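Local coordinates for ATP-dependent CLP protease, putative (Plasmodium falciparum, PDB 2F6I), which probably cleaves proteins into small peptides as the serine-protease component of an ATP-dependent Clp protease, this chain being its catalytic domain, at residues C[67-78]-C[97-108]; C[109-117]-C[161-169]. One frame throughout, in Å; residues are numbered along the deposited sequence.

Interaction 1 (C[67-78]-C[97-108]); sequences NHNDIKIYINSP and SDIQTISFGLVA
Ile71 N donates to Asp98 O (2.9 Å), the first of the alternating backbone bonds that pair strands 71-77 and 99-104 in parallel, the two strands of a beta-alpha-beta crossover made through helix 82-94 in the ClpP fold. They run as far as Phe104 N to Ile75 O (3.0 Å). On one face Ile73 CD1 rests against Ile99 CG2 at 3.8 Å. The other face carries Lys72, Gln100, Tyr74 and Ile102; here the Tyr74 ring runs beside Ile102 in the same sense, with CD2 3.9 Å from Ile102 CB. Phe104 reaches strand 71-77 with CG lying between the backbone N and the carbonyl carbon (chi1 63°), which brings CE1 3.6 Å from Tyr74 CB and presents the ring edge to Tyr74 CD2. Phe92 of helix 82-94 touches Ile73 and Ile99, while Leu61 and Ile57 of the second subunit pack on Tyr74 and Phe104, respectively. At the opening end, a water joins His68 O, Asp70 OD1 and Asp98 N, while Asp70 OD2 forms salt bridges with Lys119 and Lys122. Where the chain turns a corner at Gly105, Asn76 spans the bend: its ND2 donates a hydrogen bond to Glu84 OE1 of the second subunit, and its OD1 accepts Leu106 N at 3.1 Å from above the carbonyl plane, 55° out of it.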
loop_
_atom_site.group_PDB
_atom_site.type_symbol
_atom_site.label_atom_id
_atom_site.label_comp_id
_atom_site.label_asym_id
_atom_site.label_seq_id
_atom_site.Cartn_x
_atom_site.Cartn_y
_atom_site.Cartn_z
ATOM N N ASN C 67 -22.845 6.178 -45.585
ATOM C CA ASN C 67 -24.099 5.904 -46.274
ATOM C C ASN C 67 -25.146 5.634 -45.201
ATOM O O ASN C 67 -24.872 5.797 -44.013
ATOM C CB ASN C 67 -23.971 4.695 -47.202
ATOM C CG ASN C 67 -23.525 3.447 -46.475
ATOM O OD1 ASN C 67 -22.351 3.078 -46.516
ATOM N ND2 ASN C 67 -24.458 2.793 -45.795
ATOM N N HIS C 68 -26.340 5.223 -45.603
ATOM C CA HIS C 68 -27.392 4.964 -44.629
ATOM C C HIS C 68 -27.888 3.529 -44.624
ATOM O O HIS C 68 -29.046 3.266 -44.301
ATOM C CB HIS C 68 -28.563 5.920 -44.859
ATOM C CG HIS C 68 -28.217 7.360 -44.632
ATOM N ND1 HIS C 68 -29.089 8.390 -44.913
ATOM C CD2 HIS C 68 -27.094 7.940 -44.146
ATOM C CE1 HIS C 68 -28.517 9.541 -44.611
ATOM N NE2 HIS C 68 -27.307 9.297 -44.144
ATOM N N ASN C 69 -27.010 2.599 -44.978
ATOM C CA ASN C 69 -27.383 1.193 -44.981
ATOM C C ASN C 69 -27.475 0.716 -43.538
ATOM O O ASN C 69 -27.130 1.447 -42.611
ATOM C CB ASN C 69 -26.349 0.359 -45.744
ATOM C CG ASN C 69 -26.209 0.792 -47.191
ATOM O OD1 ASN C 69 -27.203 1.058 -47.870
ATOM N ND2 ASN C 69 -24.974 0.855 -47.674
ATOM N N ASP C 70 -27.940 -0.511 -43.349
ATOM C CA ASP C 70 -28.084 -1.068 -42.012
ATOM C C ASP C 70 -26.771 -1.265 -41.256
ATOM O O ASP C 70 -25.767 -1.711 -41.815
ATOM C CB ASP C 70 -28.838 -2.399 -42.087
ATOM C CG ASP C 70 -30.336 -2.212 -42.256
ATOM O OD1 ASP C 70 -30.745 -1.274 -42.974
ATOM O OD2 ASP C 70 -31.102 -3.009 -41.677
ATOM N N ILE C 71 -26.799 -0.916 -39.975
ATOM C CA ILE C 71 -25.657 -1.070 -39.087
ATOM C C ILE C 71 -26.004 -2.209 -38.127
ATOM O O ILE C 71 -27.073 -2.202 -37.512
ATOM C CB ILE C 71 -25.404 0.212 -38.259
ATOM C CG1 ILE C 71 -24.998 1.361 -39.181
ATOM C CG2 ILE C 71 -24.324 -0.045 -37.217
ATOM C CD1 ILE C 71 -24.826 2.688 -38.465
ATOM N N LYS C 72 -25.114 -3.190 -38.015
ATOM C CA LYS C 72 -25.343 -4.317 -37.119
ATOM C C LYS C 72 -24.502 -4.161 -35.854
ATOM O O LYS C 72 -23.305 -3.867 -35.924
ATOM C CB LYS C 72 -24.983 -5.635 -37.803
ATOM C CG LYS C 72 -25.177 -6.845 -36.906
ATOM C CD LYS C 72 -24.629 -8.124 -37.528
ATOM C CE LYS C 72 -25.429 -8.555 -38.745
ATOM N NZ LYS C 72 -24.922 -9.853 -39.277
ATOM N N ILE C 73 -25.132 -4.366 -34.701
ATOM C CA ILE C 73 -24.440 -4.242 -33.425
ATOM C C ILE C 73 -24.590 -5.477 -32.538
ATOM O O ILE C 73 -25.697 -5.813 -32.109
ATOM C CB ILE C 73 -24.950 -3.015 -32.634
ATOM C CG1 ILE C 73 -24.672 -1.736 -33.424
ATOM C CG2 ILE C 73 -24.273 -2.948 -31.269
ATOM C CD1 ILE C 73 -25.069 -0.467 -32.701
ATOM N N TYR C 74 -23.476 -6.156 -32.273
ATOM C CA TYR C 74 -23.496 -7.323 -31.398
ATOM C C TYR C 74 -23.439 -6.764 -29.981
ATOM O O TYR C 74 -22.627 -5.885 -29.696
ATOM C CB TYR C 74 -22.284 -8.224 -31.647
ATOM C CG TYR C 74 -22.306 -8.960 -32.969
ATOM C CD1 TYR C 74 -21.439 -8.603 -34.001
ATOM C CD2 TYR C 74 -23.186 -10.022 -33.184
ATOM C CE1 TYR C 74 -21.442 -9.287 -35.215
ATOM C CE2 TYR C 74 -23.198 -10.714 -34.398
ATOM C CZ TYR C 74 -22.323 -10.340 -35.408
ATOM O OH TYR C 74 -22.319 -11.017 -36.607
ATOM N N ILE C 75 -24.297 -7.264 -29.098
ATOM C CA ILE C 75 -24.323 -6.769 -27.731
ATOM C C ILE C 75 -24.103 -7.849 -26.679
ATOM O O ILE C 75 -24.805 -8.861 -26.647
ATOM C CB ILE C 75 -25.657 -6.056 -27.426
ATOM C CG1 ILE C 75 -25.920 -4.972 -28.474
ATOM C CG2 ILE C 75 -25.611 -5.435 -26.036
ATOM C CD1 ILE C 75 -27.277 -4.297 -28.333
ATOM N N ASN C 76 -23.122 -7.599 -25.817
ATOM C CA ASN C 76 -22.742 -8.482 -24.718
ATOM C C ASN C 76 -22.193 -7.513 -23.681
ATOM O O ASN C 76 -20.985 -7.320 -23.580
ATOM C CB ASN C 76 -21.642 -9.452 -25.169
ATOM C CG ASN C 76 -21.230 -10.428 -24.077
ATOM O OD1 ASN C 76 -21.732 -10.379 -22.953
ATOM N ND2 ASN C 76 -20.309 -11.325 -24.410
ATOM N N SER C 77 -23.091 -6.893 -22.921
ATOM C CA SER C 77 -22.697 -5.898 -21.932
ATOM C C SER C 77 -23.574 -5.893 -20.686
ATOM O O SER C 77 -24.787 -6.063 -20.770
ATOM C CB SER C 77 -22.729 -4.510 -22.579
ATOM O OG SER C 77 -22.644 -3.475 -21.615
ATOM N N PRO C 78 -22.964 -5.692 -19.510
ATOM C CA PRO C 78 -23.693 -5.660 -18.239
ATOM C C PRO C 78 -24.283 -4.276 -18.005
ATOM O O PRO C 78 -24.825 -3.990 -16.940
ATOM C CB PRO C 78 -22.610 -5.992 -17.224
ATOM C CG PRO C 78 -21.430 -5.263 -17.795
ATOM C CD PRO C 78 -21.509 -5.612 -19.276
ATOM N N SER C 97 -29.447 5.625 -40.675
ATOM C CA SER C 97 -29.256 4.183 -40.775
ATOM C C SER C 97 -30.064 3.424 -39.731
ATOM O O SER C 97 -30.189 3.854 -38.584
ATOM C CB SER C 97 -27.779 3.825 -40.601
ATOM O OG SER C 97 -26.981 4.405 -41.611
ATOM N N ASP C 98 -30.618 2.289 -40.139
ATOM C CA ASP C 98 -31.378 1.457 -39.224
ATOM C C ASP C 98 -30.376 0.559 -38.516
ATOM O O ASP C 98 -29.334 0.216 -39.075
ATOM C CB ASP C 98 -32.404 0.625 -39.986
ATOM C CG ASP C 98 -33.648 1.419 -40.343
ATOM O OD1 ASP C 98 -33.509 2.513 -40.928
ATOM O OD2 ASP C 98 -34.766 0.953 -40.039
ATOM N N ILE C 99 -30.691 0.180 -37.287
ATOM C CA ILE C 99 -29.790 -0.649 -36.509
ATOM C C ILE C 99 -30.379 -1.985 -36.096
ATOM O O ILE C 99 -31.389 -2.030 -35.397
ATOM C CB ILE C 99 -29.353 0.090 -35.226
ATOM C CG1 ILE C 99 -28.586 1.359 -35.598
ATOM C CG2 ILE C 99 -28.512 -0.831 -34.348
ATOM C CD1 ILE C 99 -28.115 2.167 -34.412
ATOM N N GLN C 100 -29.759 -3.076 -36.529
ATOM C CA GLN C 100 -30.237 -4.382 -36.110
ATOM C C GLN C 100 -29.339 -4.833 -34.968
ATOM O O GLN C 100 -28.115 -4.790 -35.068
ATOM C CB GLN C 100 -30.233 -5.393 -37.259
ATOM C CG GLN C 100 -28.970 -5.497 -38.066
ATOM C CD GLN C 100 -29.104 -6.537 -39.166
ATOM O OE1 GLN C 100 -29.022 -7.740 -38.911
ATOM N NE2 GLN C 100 -29.335 -6.078 -40.394
ATOM N N THR C 101 -29.966 -5.239 -33.871
ATOM C CA THR C 101 -29.248 -5.660 -32.679
ATOM C C THR C 101 -29.243 -7.167 -32.462
ATOM O O THR C 101 -30.267 -7.832 -32.610
ATOM C CB THR C 101 -29.856 -4.997 -31.430
ATOM O OG1 THR C 101 -31.253 -5.307 -31.362
ATOM C CG2 THR C 101 -29.683 -3.490 -31.491
ATOM N N ILE C 102 -28.078 -7.696 -32.108
ATOM C CA ILE C 102 -27.924 -9.119 -31.841
ATOM C C ILE C 102 -27.195 -9.269 -30.512
ATOM O O ILE C 102 -26.073 -8.787 -30.342
ATOM C CB ILE C 102 -27.115 -9.823 -32.945
ATOM C CG1 ILE C 102 -27.825 -9.650 -34.291
ATOM C CG2 ILE C 102 -26.968 -11.304 -32.615
ATOM C CD1 ILE C 102 -27.144 -10.360 -35.448
ATOM N N SER C 103 -27.840 -9.933 -29.562
ATOM C CA SER C 103 -27.249 -10.119 -28.250
ATOM C C SER C 103 -26.751 -11.533 -28.035
ATOM O O SER C 103 -27.283 -12.487 -28.598
ATOM C CB SER C 103 -28.273 -9.803 -27.164
ATOM O OG SER C 103 -29.274 -10.805 -27.129
ATOM N N PHE C 104 -25.712 -11.652 -27.222
ATOM C CA PHE C 104 -25.161 -12.945 -26.859
ATOM C C PHE C 104 -24.417 -12.783 -25.543
ATOM O O PHE C 104 -23.994 -11.682 -25.196
ATOM C CB PHE C 104 -24.245 -13.515 -27.956
ATOM C CG PHE C 104 -23.014 -12.700 -28.235
ATOM C CD1 PHE C 104 -22.929 -11.922 -29.387
ATOM C CD2 PHE C 104 -21.912 -12.759 -27.386
ATOM C CE1 PHE C 104 -21.763 -11.217 -29.693
ATOM C CE2 PHE C 104 -20.743 -12.057 -27.682
ATOM C CZ PHE C 104 -20.670 -11.286 -28.839
ATOM N N GLY C 105 -24.291 -13.873 -24.797
ATOM C CA GLY C 105 -23.604 -13.813 -23.522
ATOM C C GLY C 105 -24.495 -13.263 -22.428
ATOM O O GLY C 105 -25.372 -13.958 -21.918
ATOM N N LEU C 106 -24.275 -12.006 -22.066
ATOM C CA LEU C 106 -25.064 -11.374 -21.024
ATOM C C LEU C 106 -25.384 -9.939 -21.400
ATOM O O LEU C 106 -24.507 -9.191 -21.832
ATOM C CB LEU C 106 -24.299 -11.398 -19.699
ATOM C CG LEU C 106 -25.076 -10.898 -18.482
ATOM C CD1 LEU C 106 -26.286 -11.779 -18.294
ATOM C CD2 LEU C 106 -24.205 -10.937 -17.241
ATOM N N VAL C 107 -26.648 -9.562 -21.240
ATOM C CA VAL C 107 -27.085 -8.209 -21.550
ATOM C C VAL C 107 -27.938 -7.717 -20.395
ATOM O O VAL C 107 -28.777 -8.461 -19.881
ATOM C CB VAL C 107 -27.902 -8.170 -22.855
ATOM C CG1 VAL C 107 -28.405 -6.759 -23.111
ATOM C CG2 VAL C 107 -27.038 -8.644 -24.019
ATOM N N ALA C 108 -27.726 -6.470 -19.985
ATOM C CA ALA C 108 -28.475 -5.914 -18.865
ATOM C C ALA C 108 -28.667 -4.402 -18.919
ATOM O O ALA C 108 -27.991 -3.697 -19.674
ATOM C CB ALA C 108 -27.792 -6.294 -17.560
HETATM O O HOH W 1 -30.840 1.492 -42.953
#

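Interaction 2 (C[109-117]-C[161-169]); sequences SMASVILAS and LYHYLSSFT
Ser109 meets helix 151-169 through its hydroxyl oxygen, 3.6 Å from Leu161 CD1; its side chain is also close to that of His134, the predicted active-site histidine, so helix 109-116 starts beside the probable active site. Met110 starts away from the partner helix, but bends at chi2 and chi3 (-49° and -66°) bring SD alongside the same leucine, 3.7 Å from CD1, the two side chains passing antiparallel. One turn on, Val113 divides its branches: CG2 presses on Leu161 CD2 at 3.5 Å, whereas CG1 reaches the edge of the Phe168 ring, in its plane and 3.9 Å from CE1. Helix 109-116, which follows strand 106-107, and residues 161-169, the end of the ClpP subunit's long helix, run in roughly the same direction, axes 31° apart and 9.6 Å at closest approach. Ala116, small and facing the partner, sets its CB 4.0 Å from Phe168 CB; Arg123 NH1 hydrogen-bonds to both Ala116 O and Phe168 O, joining the helix ends. Ser117 CA sits above one face of the Phe168 ring, offset to the rim, with CB 3.5 Å from CE1; Tyr164 O is near the rim of the opposite face. Leu205 of the third subunit also packs on Phe168. Ser117 OG turns back to Ile114 O (2.7 Å).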
loop_
_atom_site.group_PDB
_atom_site.type_symbol
_atom_site.label_atom_id
_atom_site.label_comp_id
_atom_site.label_asym_id
_atom_site.label_seq_id
_atom_site.Cartn_x
_atom_site.Cartn_y
_atom_site.Cartn_z
ATOM N N SER C 109 -29.597 -3.917 -18.100
ATOM C CA SER C 109 -29.917 -2.496 -18.004
ATOM C C SER C 109 -29.947 -1.801 -19.364
ATOM O O SER C 109 -30.598 -2.279 -20.296
ATOM C CB SER C 109 -28.918 -1.801 -17.077
ATOM O OG SER C 109 -29.336 -0.480 -16.782
ATOM N N MET C 110 -29.249 -0.672 -19.478
ATOM C CA MET C 110 -29.218 0.075 -20.734
ATOM C C MET C 110 -28.805 -0.781 -21.924
ATOM O O MET C 110 -29.207 -0.512 -23.057
ATOM C CB MET C 110 -28.285 1.288 -20.626
ATOM C CG MET C 110 -28.916 2.497 -19.947
ATOM S SD MET C 110 -30.550 2.881 -20.635
ATOM C CE MET C 110 -30.130 3.369 -22.299
ATOM N N ALA C 111 -28.001 -1.810 -21.671
ATOM C CA ALA C 111 -27.564 -2.697 -22.740
ATOM C C ALA C 111 -28.800 -3.404 -23.286
ATOM O O ALA C 111 -28.957 -3.569 -24.498
ATOM C CB ALA C 111 -26.558 -3.712 -22.207
ATOM N N SER C 112 -29.680 -3.811 -22.375
ATOM C CA SER C 112 -30.918 -4.485 -22.741
ATOM C C SER C 112 -31.834 -3.528 -23.492
ATOM O O SER C 112 -32.481 -3.912 -24.466
ATOM C CB SER C 112 -31.632 -4.999 -21.488
ATOM O OG SER C 112 -30.909 -6.058 -20.884
ATOM N N VAL C 113 -31.882 -2.279 -23.039
ATOM C CA VAL C 113 -32.717 -1.273 -23.683
ATOM C C VAL C 113 -32.220 -0.995 -25.099
ATOM O O VAL C 113 -33.016 -0.887 -26.034
ATOM C CB VAL C 113 -32.719 0.047 -22.891
ATOM C CG1 VAL C 113 -33.580 1.073 -23.605
ATOM C CG2 VAL C 113 -33.239 -0.194 -21.480
ATOM N N ILE C 114 -30.904 -0.877 -25.252
ATOM C CA ILE C 114 -30.318 -0.628 -26.564
ATOM C C ILE C 114 -30.656 -1.806 -27.471
ATOM O O ILE C 114 -30.989 -1.629 -28.643
ATOM C CB ILE C 114 -28.785 -0.474 -26.473
ATOM C CG1 ILE C 114 -28.439 0.798 -25.696
ATOM C CG2 ILE C 114 -28.179 -0.428 -27.869
ATOM C CD1 ILE C 114 -26.955 0.985 -25.449
ATOM N N LEU C 115 -30.565 -3.010 -26.917
ATOM C CA LEU C 115 -30.883 -4.220 -27.663
ATOM C C LEU C 115 -32.325 -4.126 -28.160
ATOM O O LEU C 115 -32.611 -4.398 -29.324
ATOM C CB LEU C 115 -30.728 -5.445 -26.755
ATOM C CG LEU C 115 -31.245 -6.799 -27.252
ATOM C CD1 LEU C 115 -30.483 -7.241 -28.496
ATOM C CD2 LEU C 115 -31.094 -7.825 -26.138
ATOM N N ALA C 116 -33.220 -3.718 -27.265
ATOM C CA ALA C 116 -34.642 -3.602 -27.575
ATOM C C ALA C 116 -35.005 -2.454 -28.518
ATOM O O ALA C 116 -36.088 -2.453 -29.105
ATOM C CB ALA C 116 -35.437 -3.479 -26.283
ATOM N N SER C 117 -34.113 -1.482 -28.669
ATOM C CA SER C 117 -34.395 -0.351 -29.544
ATOM C C SER C 117 -34.017 -0.608 -30.998
ATOM O O SER C 117 -34.134 0.281 -31.839
ATOM C CB SER C 117 -33.675 0.900 -29.045
ATOM O OG SER C 117 -32.274 0.703 -29.025
ATOM N N LEU C 161 -35.677 5.132 -17.878
ATOM C CA LEU C 161 -35.196 3.933 -18.554
ATOM C C LEU C 161 -36.388 2.993 -18.700
ATOM O O LEU C 161 -36.625 2.437 -19.772
ATOM C CB LEU C 161 -34.082 3.270 -17.732
ATOM C CG LEU C 161 -33.344 2.049 -18.304
ATOM C CD1 LEU C 161 -32.105 1.777 -17.477
ATOM C CD2 LEU C 161 -34.248 0.826 -18.311
ATOM N N TYR C 162 -37.140 2.829 -17.615
ATOM C CA TYR C 162 -38.311 1.961 -17.623
ATOM C C TYR C 162 -39.297 2.375 -18.712
ATOM O O TYR C 162 -39.797 1.528 -19.449
ATOM C CB TYR C 162 -39.013 1.979 -16.258
ATOM C CG TYR C 162 -38.178 1.437 -15.113
ATOM C CD1 TYR C 162 -37.286 0.381 -15.313
ATOM C CD2 TYR C 162 -38.295 1.963 -13.826
ATOM C CE1 TYR C 162 -36.529 -0.135 -14.260
ATOM C CE2 TYR C 162 -37.545 1.455 -12.766
ATOM C CZ TYR C 162 -36.662 0.406 -12.990
ATOM O OH TYR C 162 -35.903 -0.092 -11.952
ATOM N N HIS C 163 -39.571 3.674 -18.819
ATOM C CA HIS C 163 -40.498 4.162 -19.835
ATOM C C HIS C 163 -40.052 3.806 -21.248
ATOM O O HIS C 163 -40.861 3.365 -22.066
ATOM C CB HIS C 163 -40.682 5.679 -19.726
ATOM C CG HIS C 163 -41.642 6.094 -18.655
ATOM N ND1 HIS C 163 -41.330 6.041 -17.314
ATOM C CD2 HIS C 163 -42.917 6.544 -18.729
ATOM C CE1 HIS C 163 -42.373 6.440 -16.606
ATOM N NE2 HIS C 163 -43.349 6.751 -17.440
ATOM N N TYR C 164 -38.768 4.003 -21.541
ATOM C CA TYR C 164 -38.247 3.686 -22.863
ATOM C C TYR C 164 -38.337 2.195 -23.154
ATOM O O TYR C 164 -38.663 1.794 -24.271
ATOM C CB TYR C 164 -36.795 4.154 -23.000
ATOM C CG TYR C 164 -36.660 5.627 -23.309
ATOM C CD1 TYR C 164 -35.897 6.466 -22.497
ATOM C CD2 TYR C 164 -37.300 6.186 -24.418
ATOM C CE1 TYR C 164 -35.775 7.825 -22.780
ATOM C CE2 TYR C 164 -37.184 7.543 -24.710
ATOM C CZ TYR C 164 -36.422 8.356 -23.887
ATOM O OH TYR C 164 -36.309 9.698 -24.174
ATOM N N LEU C 165 -38.047 1.368 -22.153
ATOM C CA LEU C 165 -38.115 -0.074 -22.346
ATOM C C LEU C 165 -39.567 -0.473 -22.572
ATOM O O LEU C 165 -39.866 -1.362 -23.371
ATOM C CB LEU C 165 -37.569 -0.818 -21.128
ATOM C CG LEU C 165 -37.545 -2.337 -21.321
ATOM C CD1 LEU C 165 -36.620 -2.675 -22.479
ATOM C CD2 LEU C 165 -37.082 -3.029 -20.049
ATOM N N SER C 166 -40.462 0.195 -21.855
ATOM C CA SER C 166 -41.888 -0.067 -21.964
ATOM C C SER C 166 -42.366 0.156 -23.399
ATOM O O SER C 166 -43.066 -0.679 -23.965
ATOM C CB SER C 166 -42.653 0.850 -21.007
ATOM O OG SER C 166 -44.029 0.522 -20.967
ATOM N N SER C 167 -41.968 1.275 -23.992
ATOM C CA SER C 167 -42.372 1.590 -25.357
ATOM C C SER C 167 -41.731 0.673 -26.400
ATOM O O SER C 167 -42.138 0.674 -27.560
ATOM C CB SER C 167 -42.029 3.043 -25.687
ATOM O OG SER C 167 -40.636 3.201 -25.897
ATOM N N PHE C 168 -40.736 -0.108 -25.991
ATOM C CA PHE C 168 -40.049 -1.017 -26.909
ATOM C C PHE C 168 -40.545 -2.456 -26.802
ATOM O O PHE C 168 -40.455 -3.222 -27.759
ATOM C CB PHE C 168 -38.540 -1.019 -26.634
ATOM C CG PHE C 168 -37.855 0.290 -26.916
ATOM C CD1 PHE C 168 -36.660 0.603 -26.274
ATOM C CD2 PHE C 168 -38.380 1.196 -27.832
ATOM C CE1 PHE C 168 -35.999 1.798 -26.535
ATOM C CE2 PHE C 168 -37.725 2.396 -28.103
ATOM C CZ PHE C 168 -36.532 2.698 -27.452
ATOM N N THR C 169 -41.060 -2.822 -25.633
ATOM C CA THR C 169 -41.527 -4.185 -25.402
ATOM C C THR C 169 -43.037 -4.320 -25.242
ATOM O O THR C 169 -43.560 -5.437 -25.191
ATOM C CB THR C 169 -40.860 -4.775 -24.143
ATOM O OG1 THR C 169 -41.184 -3.963 -23.008
ATOM C CG2 THR C 169 -39.351 -4.818 -24.312
#

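Overall arrangement
Interactions 1 and 2 illustrate how one helix can tie a sheet to a second helix: helix 109-116 lies between the strands of the parallel sheet and the long helix, touching both. The centres are 13 Å apart, and the contacts follow in series along the chain. Strand 106-107, in the mixed three-strand sheet, leads into helix 109-116, so the chain passes directly from the first contact to the second. Helix 109-116 also packs against the strand pair, with Thr101 OG1 probably hydrogen-bonded to Leu115 O at 2.6 Å. The side chains of Ala108 and Ser109 are about 6 and 7 Å from that of His134, the predicted active-site histidine. Interaction 1 reaches the second subunit and interaction 2 the third, placing both within the fourteen-chain assembly.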